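Local atomic coordinates of uncharacterized protein (PDB entry 4DQA), a protein that is of unknown function but probably binds carbohydrate, joining an N-terminal DUF1735 domain to a concanavalin A-like lectin/glucanase domain. Residues N147-V152 with N337-G342; M181-V186 with M262-G267; G143-H148 with G281-V286. One frame throughout, in Å; residues are numbered along the deposited sequence. Where two conformers were deposited one is given.

Contact 1: residues N147-V152 with N337-G342; sequences NHYISV and NGTTNG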
loop_
_atom_site.group_PDB
_atom_site.type_symbol
_atom_site.label_atom_id
_atom_site.label_comp_id
_atom_site.label_asym_id
_atom_site.label_seq_id
_atom_site.Cartn_x
_atom_site.Cartn_y
_atom_site.Cartn_z
ATOM N N ASN A 147 4.396 25.773 -7.660
ATOM C CA ASN A 147 5.610 26.188 -8.369
ATOM C C ASN A 147 6.869 25.534 -7.776
ATOM O O ASN A 147 7.857 26.193 -7.454
ATOM C CB ASN A 147 5.754 27.707 -8.421
ATOM C CG ASN A 147 6.652 28.158 -9.557
ATOM O OD1 ASN A 147 6.701 27.526 -10.613
ATOM N ND2 ASN A 147 7.364 29.252 -9.347
ATOM N N HIS A 148 6.784 24.216 -7.626
ATOM C CA HIS A 148 7.848 23.349 -7.136
ATOM C C HIS A 148 8.140 22.242 -8.106
ATOM O O HIS A 148 7.253 21.696 -8.769
ATOM C CB HIS A 148 7.454 22.782 -5.764
ATOM C CG HIS A 148 7.310 23.845 -4.742
ATOM N ND1 HIS A 148 6.136 24.522 -4.542
ATOM C CD2 HIS A 148 8.233 24.459 -3.973
ATOM C CE1 HIS A 148 6.319 25.470 -3.633
ATOM N NE2 HIS A 148 7.583 25.446 -3.278
ATOM N N TYR A 149 9.419 21.891 -8.188
ATOM C CA TYR A 149 9.893 20.865 -9.087
ATOM C C TYR A 149 10.758 19.866 -8.333
ATOM O O TYR A 149 11.380 20.196 -7.302
ATOM C CB TYR A 149 10.747 21.463 -10.216
ATOM C CG TYR A 149 12.050 22.061 -9.748
ATOM C CD1 TYR A 149 13.190 21.276 -9.642
ATOM C CD2 TYR A 149 12.149 23.403 -9.415
ATOM C CE1 TYR A 149 14.389 21.818 -9.193
ATOM C CE2 TYR A 149 13.377 23.935 -8.963
ATOM C CZ TYR A 149 14.460 23.127 -8.859
ATOM O OH TYR A 149 15.676 23.643 -8.402
ATOM N N ILE A 150 10.806 18.641 -8.864
ATOM C CA ILE A 150 11.883 17.709 -8.593
ATOM C C ILE A 150 12.479 17.303 -9.920
ATOM O O ILE A 150 11.762 16.786 -10.786
ATOM C CB ILE A 150 11.410 16.468 -7.846
ATOM C CG1 ILE A 150 10.615 16.828 -6.600
ATOM C CG2 ILE A 150 12.606 15.613 -7.473
ATOM C CD1 ILE A 150 9.996 15.636 -5.915
ATOM N N SER A 151 13.761 17.592 -10.099
ATOM C CA SER A 151 14.524 17.193 -11.284
ATOM C C SER A 151 15.163 15.838 -10.977
ATOM O O SER A 151 15.923 15.711 -10.025
ATOM C CB SER A 151 15.608 18.215 -11.597
ATOM O OG SER A 151 16.532 17.774 -12.605
ATOM N N VAL A 152 14.865 14.837 -11.801
ATOM C CA VAL A 152 15.352 13.458 -11.630
ATOM C C VAL A 152 16.245 13.003 -12.763
ATOM O O VAL A 152 15.900 13.089 -13.942
ATOM C CB VAL A 152 14.146 12.499 -11.561
ATOM C CG1 VAL A 152 14.611 11.054 -11.515
ATOM C CG2 VAL A 152 13.244 12.835 -10.405
ATOM N N ASN A 337 18.799 10.845 -6.237
ATOM C CA ASN A 337 18.908 12.124 -5.521
ATOM C C ASN A 337 18.345 13.209 -6.397
ATOM O O ASN A 337 19.018 13.689 -7.315
ATOM C CB ASN A 337 20.379 12.412 -5.247
ATOM C CG ASN A 337 20.989 11.436 -4.286
ATOM O OD1 ASN A 337 20.362 11.040 -3.326
ATOM N ND2 ASN A 337 22.225 11.015 -4.561
ATOM N N GLY A 338 17.095 13.586 -6.169
ATOM C CA GLY A 338 16.425 14.568 -6.995
ATOM C C GLY A 338 16.755 15.985 -6.557
ATOM O O GLY A 338 16.936 16.239 -5.367
ATOM N N THR A 339 16.887 16.886 -7.506
ATOM C CA THR A 339 17.172 18.280 -7.195
ATOM C C THR A 339 15.838 18.994 -7.095
ATOM O O THR A 339 14.929 18.784 -7.931
ATOM C CB THR A 339 18.053 18.926 -8.290
ATOM O OG1 THR A 339 19.355 18.296 -8.269
ATOM C CG2 THR A 339 18.270 20.416 -8.046
ATOM N N THR A 340 15.667 19.821 -6.071
ATOM C CA THR A 340 14.368 20.430 -5.818
ATOM C C THR A 340 14.507 21.785 -5.160
ATOM O O THR A 340 15.512 22.065 -4.501
ATOM C CB THR A 340 13.495 19.506 -4.916
ATOM O OG1 THR A 340 12.219 20.092 -4.690
ATOM C CG2 THR A 340 14.164 19.270 -3.581
ATOM N N ASN A 341 13.501 22.637 -5.362
ATOM C CA ASN A 341 13.389 23.860 -4.593
ATOM C C ASN A 341 12.701 23.679 -3.244
ATOM O O ASN A 341 12.533 24.642 -2.489
ATOM C CB ASN A 341 12.785 25.014 -5.413
ATOM C CG ASN A 341 11.407 24.736 -5.956
ATOM O OD1 ASN A 341 10.987 23.600 -6.132
ATOM N ND2 ASN A 341 10.682 25.812 -6.224
ATOM N N GLY A 342 12.361 22.435 -2.926
ATOM C CA GLY A 342 11.907 22.068 -1.590
ATOM C C GLY A 342 10.438 21.704 -1.589
ATOM O O GLY A 342 9.611 22.506 -1.981
#
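Asn341 reaches across to 147-152 and uses both ends of its side-chain amide. Its ND2 donates to Asn147 O at 3.1 Å, in the plane of the amide and on a lone pair of the carbonyl. Its OD1 accepts from Tyr149 N at 3.1 Å, with the donor tilted 25° from the carbonyl plane. Two bonds to one chain fix the rotation of the amide. CG of Asn341 lies between its own backbone N and carbonyl carbon (chi1 59°), which brings the amide beside the Tyr149 ring, near CD2 and CE2, their planes 14° apart. Asn341 N sits over a face of that ring, offset toward its rim.

The tight part lies next to this, around buried Thr340. Its OG1 donates to Tyr149 O at 2.7 Å and accepts from Gly342 N, an ST turn that shapes the end of 337-342. Beyond it, Ser151 and Thr339 form an antiparallel hydrogen-bonded pair, with Ser151 N to Thr339 O at 2.7 Å and Thr339 N to Ser151 O at 2.9 Å. Gly338 lets Ile150 CG2 come to 4.0 Å from its CA.

The other side is looser. Thr339 and Asn341 are exposed, and the side chains of Ser151 and Thr339 meet only through CB atoms, 4.2 Å apart. The His148 ring touches Gly342 O through CD2.

Strand 150-152 lies between 264-266 and 337-340, and strand 328-330 follows on the far side of 337-340. This five-strand antiparallel sheet is consistent with a concanavalin A-like domain. Tyr149 stacks on Tyr270, and Ile150 packs against Ile266, Ile329 and Tyr316.

Contact 2: residues M181-V186 with M262-G267; sequences MGTEGV and MGFYIG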
loop_
_atom_site.group_PDB
_atom_site.type_symbol
_atom_site.label_atom_id
_atom_site.label_comp_id
_atom_site.label_asym_id
_atom_site.label_seq_id
_atom_site.Cartn_x
_atom_site.Cartn_y
_atom_site.Cartn_z
HETATM N N MSE A 181 4.292 14.371 -14.065
HETATM C CA MSE A 181 5.644 13.823 -14.079
HETATM C C MSE A 181 6.055 13.391 -15.488
HETATM O O MSE A 181 5.201 12.933 -16.256
HETATM C CB MSE A 181 5.699 12.614 -13.127
HETATM C CG MSE A 181 4.549 11.620 -13.338
HETATM SE SE MSE A 181 4.179 10.356 -11.880
HETATM C CE MSE A 181 5.901 9.437 -11.888
ATOM N N GLY A 182 7.349 13.463 -15.799
ATOM C CA GLY A 182 7.868 12.881 -17.014
ATOM C C GLY A 182 8.877 13.760 -17.711
ATOM O O GLY A 182 9.387 14.728 -17.109
ATOM N N THR A 183 9.109 13.438 -18.978
ATOM C CA THR A 183 10.116 14.069 -19.785
ATOM C C THR A 183 9.441 14.792 -20.927
ATOM O O THR A 183 8.967 14.181 -21.876
ATOM C CB THR A 183 11.116 13.021 -20.272
ATOM O OG1 THR A 183 11.626 12.339 -19.117
ATOM C CG2 THR A 183 12.261 13.659 -21.064
ATOM N N GLU A 184 9.369 16.113 -20.823
ATOM C CA GLU A 184 8.684 16.921 -21.822
ATOM C C GLU A 184 9.232 16.694 -23.219
ATOM O O GLU A 184 10.449 16.645 -23.440
ATOM C CB GLU A 184 8.747 18.405 -21.437
ATOM C CG GLU A 184 8.243 19.394 -22.515
ATOM C CD GLU A 184 6.800 19.229 -22.919
ATOM O OE1 GLU A 184 6.058 18.504 -22.218
ATOM O OE2 GLU A 184 6.415 19.823 -23.956
ATOM N N GLY A 185 8.311 16.493 -24.163
ATOM C CA GLY A 185 8.670 16.271 -25.544
ATOM C C GLY A 185 8.921 14.800 -25.841
ATOM O O GLY A 185 9.054 14.431 -27.003
ATOM N N VAL A 186 8.956 13.977 -24.795
ATOM C CA VAL A 186 9.297 12.568 -24.941
ATOM C C VAL A 186 8.249 11.629 -24.333
ATOM O O VAL A 186 7.676 10.792 -25.045
ATOM C CB VAL A 186 10.681 12.280 -24.327
ATOM C CG1 VAL A 186 11.043 10.807 -24.444
ATOM C CG2 VAL A 186 11.756 13.155 -25.009
HETATM N N MSE A 262 15.819 18.114 -21.400
HETATM C CA MSE A 262 15.829 18.638 -20.033
HETATM C C MSE A 262 15.657 17.544 -18.983
HETATM O O MSE A 262 15.851 17.765 -17.762
HETATM C CB MSE A 262 14.685 19.635 -19.866
HETATM C CG MSE A 262 13.335 18.981 -19.544
HETATM SE SE MSE A 262 12.516 18.136 -21.104
HETATM C CE MSE A 262 12.207 19.739 -22.137
ATOM N N GLY A 263 15.276 16.358 -19.457
ATOM C CA GLY A 263 15.180 15.215 -18.598
ATOM C C GLY A 263 13.864 15.210 -17.849
ATOM O O GLY A 263 12.915 15.928 -18.189
ATOM N N PHE A 264 13.836 14.395 -16.824
ATOM C CA PHE A 264 12.631 14.034 -16.122
ATOM C C PHE A 264 12.356 15.037 -15.006
ATOM O O PHE A 264 13.243 15.374 -14.216
ATOM C CB PHE A 264 12.810 12.629 -15.543
ATOM C CG PHE A 264 11.550 11.968 -15.073
ATOM C CD1 PHE A 264 11.031 12.238 -13.810
ATOM C CD2 PHE A 264 10.909 11.014 -15.852
ATOM C CE1 PHE A 264 9.877 11.623 -13.344
ATOM C CE2 PHE A 264 9.752 10.387 -15.379
ATOM C CZ PHE A 264 9.247 10.678 -14.128
ATOM N N TYR A 265 11.109 15.469 -14.919
ATOM C CA TYR A 265 10.660 16.370 -13.862
ATOM C C TYR A 265 9.384 15.886 -13.230
ATOM O O TYR A 265 8.550 15.259 -13.893
ATOM C CB TYR A 265 10.393 17.784 -14.402
ATOM C CG TYR A 265 11.635 18.635 -14.508
ATOM C CD1 TYR A 265 12.140 19.260 -13.373
ATOM C CD2 TYR A 265 12.329 18.776 -15.695
ATOM C CE1 TYR A 265 13.286 20.042 -13.452
ATOM C CE2 TYR A 265 13.494 19.555 -15.779
ATOM C CZ TYR A 265 13.963 20.168 -14.621
ATOM O OH TYR A 265 15.123 20.942 -14.747
ATOM N N ILE A 266 9.226 16.218 -11.949
ATOM C CA ILE A 266 7.959 16.076 -11.239
ATOM C C ILE A 266 7.482 17.475 -10.872
ATOM O O ILE A 266 8.247 18.300 -10.366
ATOM C CB ILE A 266 8.116 15.230 -9.946
ATOM C CG1 ILE A 266 8.560 13.817 -10.323
ATOM C CG2 ILE A 266 6.816 15.212 -9.149
ATOM C CD1 ILE A 266 9.162 13.038 -9.164
ATOM N N GLY A 267 6.228 17.790 -11.187
ATOM C CA GLY A 267 5.578 18.986 -10.669
ATOM C C GLY A 267 5.750 20.284 -11.427
ATOM O O GLY A 267 4.916 21.173 -11.263
HETATM O O HOH W 1 10.345 17.159 -18.314
#
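Phe264 lays one face of its ring over the backbone of Gly182. The CA of Gly182 is 3.8 Å from the centroid of the Phe264 ring and 23° off its normal, a CH-pi contact displaced toward the rim. With CG anti to the backbone N (chi1 -166°), the Phe264 ring extends along the partner chain. Its CZ meets Met181 CB at 4.2 Å, and its CD2 lies 3.6 Å from Thr183 OG1. The side chains of Thr183 and Phe264 run roughly perpendicular. The hydroxyl of Thr183 is hydrogen-bonded to Pro258 O.

Gly182 also pairs with Tyr265 through the backbone, as an antiparallel hydrogen-bonded pair. Gly182 N donates to Tyr265 O, and Tyr265 N donates back to Gly182 O, both at 2.9 Å. Gly182 has a positive phi where the chain bends. Next to it, Met181 CB packs on Ile266 CG1 on the same side as Phe264.

Past the pair the chains part, and one water bridges them. It donates to Gly182 O and Gly263 O and accepts from Glu184 N, each at 2.9 Å. At this end the selenomethionine Met262 folds back, kinked at its second and third torsions. Its SE comes to 3.5 Å from Glu184 O, while its CE touches Glu184 CB. The carboxylate of Glu184 turns outward to a salt bridge with Arg277.

The bend at Met181-Gly182 thus meets the outermost strand of a five-strand antiparallel sheet, in a domain assigned to the concanavalin A-like family. Strand 264-266 has 150-152 on its other edge, bonded through Phe264 to Val152 and Ile266 to Ile150. Met181 and Phe264 face strand 282-289 through Val288, and the Phe264 ring makes edge-to-face contacts with Phe154 and Tyr165.

Contact 3: residues G143-H148 with G281-V286; sequences GNFSNH and GKMSEV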
loop_
_atom_site.group_PDB
_atom_site.type_symbol
_atom_site.label_atom_id
_atom_site.label_comp_id
_atom_site.label_asym_id
_atom_site.label_seq_id
_atom_site.Cartn_x
_atom_site.Cartn_y
_atom_site.Cartn_z
ATOM N N GLY A 143 2.987 15.947 -0.141
ATOM C CA GLY A 143 3.876 17.010 -0.559
ATOM C C GLY A 143 3.177 18.104 -1.321
ATOM O O GLY A 143 2.346 17.823 -2.195
ATOM N N ASN A 144 3.490 19.354 -0.973
ATOM C CA ASN A 144 2.886 20.512 -1.608
ATOM C C ASN A 144 3.598 20.954 -2.861
ATOM O O ASN A 144 4.824 21.043 -2.887
ATOM C CB ASN A 144 2.821 21.695 -0.649
ATOM C CG ASN A 144 1.842 22.748 -1.115
ATOM O OD1 ASN A 144 0.671 22.456 -1.303
ATOM N ND2 ASN A 144 2.317 23.939 -1.299
ATOM N N PHE A 145 2.821 21.287 -3.890
ATOM C CA PHE A 145 3.348 21.845 -5.129
ATOM C C PHE A 145 2.589 23.125 -5.411
ATOM O O PHE A 145 1.357 23.141 -5.478
ATOM C CB PHE A 145 3.171 20.857 -6.273
ATOM C CG PHE A 145 4.069 19.665 -6.165
ATOM C CD1 PHE A 145 3.723 18.600 -5.348
ATOM C CD2 PHE A 145 5.286 19.625 -6.844
ATOM C CE1 PHE A 145 4.547 17.536 -5.215
ATOM C CE2 PHE A 145 6.121 18.530 -6.727
ATOM C CZ PHE A 145 5.747 17.486 -5.899
ATOM N N SER A 146 3.344 24.204 -5.435
ATOM C CA SER A 146 2.879 25.513 -5.803
ATOM C C SER A 146 4.064 26.216 -6.446
ATOM O O SER A 146 4.660 27.130 -5.861
ATOM C CB SER A 146 2.418 26.246 -4.558
ATOM O OG SER A 146 1.960 27.550 -4.878
ATOM N N ASN A 147 4.396 25.773 -7.660
ATOM C CA ASN A 147 5.610 26.188 -8.369
ATOM C C ASN A 147 6.869 25.534 -7.776
ATOM O O ASN A 147 7.857 26.193 -7.454
ATOM C CB ASN A 147 5.754 27.707 -8.421
ATOM C CG ASN A 147 6.652 28.158 -9.557
ATOM O OD1 ASN A 147 6.701 27.526 -10.613
ATOM N ND2 ASN A 147 7.364 29.252 -9.347
ATOM N N HIS A 148 6.784 24.216 -7.626
ATOM C CA HIS A 148 7.848 23.349 -7.136
ATOM C C HIS A 148 8.140 22.242 -8.106
ATOM O O HIS A 148 7.253 21.696 -8.769
ATOM C CB HIS A 148 7.454 22.782 -5.764
ATOM C CG HIS A 148 7.310 23.845 -4.742
ATOM N ND1 HIS A 148 6.136 24.522 -4.542
ATOM C CD2 HIS A 148 8.233 24.459 -3.973
ATOM C CE1 HIS A 148 6.319 25.470 -3.633
ATOM N NE2 HIS A 148 7.583 25.446 -3.278
ATOM N N GLY A 281 -1.137 21.747 -6.240
ATOM C CA GLY A 281 -1.843 20.728 -5.470
ATOM C C GLY A 281 -0.878 19.917 -4.653
ATOM O O GLY A 281 0.225 20.371 -4.360
ATOM N N LYS A 282 -1.311 18.738 -4.254
ATOM C CA LYS A 282 -0.495 17.838 -3.466
ATOM C C LYS A 282 -0.278 16.525 -4.191
ATOM O O LYS A 282 -1.127 16.087 -4.981
ATOM C CB LYS A 282 -1.145 17.566 -2.117
ATOM C CG LYS A 282 -1.308 18.792 -1.243
ATOM C CD LYS A 282 -2.045 18.400 0.037
ATOM C CE LYS A 282 -2.319 19.546 0.960
ATOM N NZ LYS A 282 -3.366 20.437 0.370
HETATM N N MSE A 283 0.845 15.874 -3.904
HETATM C CA MSE A 283 1.116 14.546 -4.413
HETATM C C MSE A 283 1.581 13.658 -3.274
HETATM O O MSE A 283 2.148 14.116 -2.289
HETATM C CB MSE A 283 2.198 14.517 -5.496
HETATM C CG MSE A 283 1.881 15.423 -6.670
HETATM SE SE MSE A 283 3.025 14.942 -8.173
HETATM C CE MSE A 283 2.998 16.632 -9.123
ATOM N N SER A 284 1.371 12.376 -3.478
ATOM C CA SER A 284 1.785 11.341 -2.535
ATOM C C SER A 284 2.076 10.085 -3.321
ATOM O O SER A 284 1.480 9.830 -4.364
ATOM C CB SER A 284 0.662 11.116 -1.540
ATOM O OG SER A 284 0.874 9.983 -0.698
ATOM N N GLU A 285 2.988 9.256 -2.826
ATOM C CA GLU A 285 3.209 7.927 -3.417
ATOM C C GLU A 285 3.505 8.008 -4.912
ATOM O O GLU A 285 2.913 7.292 -5.742
ATOM C CB GLU A 285 2.033 6.992 -3.147
ATOM C CG GLU A 285 1.807 6.701 -1.702
ATOM C CD GLU A 285 2.972 5.950 -1.084
ATOM O OE1 GLU A 285 3.329 4.874 -1.613
ATOM O OE2 GLU A 285 3.570 6.453 -0.100
ATOM N N VAL A 286 4.458 8.863 -5.229
ATOM C CA VAL A 286 4.905 9.076 -6.611
ATOM C C VAL A 286 5.937 8.029 -6.989
ATOM O O VAL A 286 6.936 7.866 -6.283
ATOM C CB VAL A 286 5.536 10.465 -6.743
ATOM C CG1 VAL A 286 6.095 10.694 -8.133
ATOM C CG2 VAL A 286 4.544 11.559 -6.376
HETATM O O HOH W 2 -2.026 22.204 -1.517
#
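Phe145 receives the terminal methyl of the selenomethionine Met283 squarely over one face. Met283 CE stands 4.1 Å from the centroid of the Phe145 ring and only 2° off its normal. Met283 SE lies obliquely, 4.6 Å from the centroid of the Phe145 ring, which makes this a Met-aromatic contact as well as a CH-pi one. The Met283 chain is extended beyond CG, and this carries the methyl across the ring. Nearer the backbone, Met283 CG meets Phe145 CE1 at 3.7 Å. Gly281 O lies at the edge of the Phe145 ring, near its plane.

Four backbone bonds set this pairing. Gly143 and Met283 form one antiparallel hydrogen-bonded pair, and Phe145 and Gly281 form the next. In the second, Phe145 N donates to Gly281 O at 2.8 Å, nearly along the C=O axis. Both pairs place Phe145 and Met283 on the same face of the sheet, beside each other.

Asn144 and Lys282 occupy the other face, as the non-hydrogen-bonded pair between the two hydrogen-bonded ones. One water joins their polar ends: it donates to Asn144 OD1 at 2.7 Å and accepts from Lys282 NZ at 2.9 Å. Asn144 OD1 also has a weak bond from Lys346.

Further out, Ser146 N donates to His148 ND1 in the plane of the imidazole, at the bend after the strand. Strand 163-171 bonds to the other edge of the Met283 strand, through Asn170 to Lys282 and Leu168 to Ser284. Glu285 and Val286 both face Tyr316, a G1 beta bulge. Two antiparallel sheets packed face to face, here with Phe145 and Met283 against Ile266 of the other sheet, are consistent with the beta-sandwich of the concanavalin A-like lectin/glucanase family.

The three contacts lie in the lectin-like domain, with centres 11 to 15 Å apart. Contacts 1 and 3 start from the same part of the chain and share Asn147 and His148. Strand 141-146 enters one antiparallel sheet in contact 3, and strand 150-152 enters another in contact 1. Contact 2 is nested within the loops closed by both. It joins contact 1 through strands 150-152 and 264-266, neighbours in one sheet. Between contacts 2 and 3, Gly267 CA packs on the Phe145 ring and Met181 on Val286, linking the two sheets. The chain thus passes from one sheet to the other between 146 and 150, and contacts 3 and 1 fix its successive strands in facing sheets.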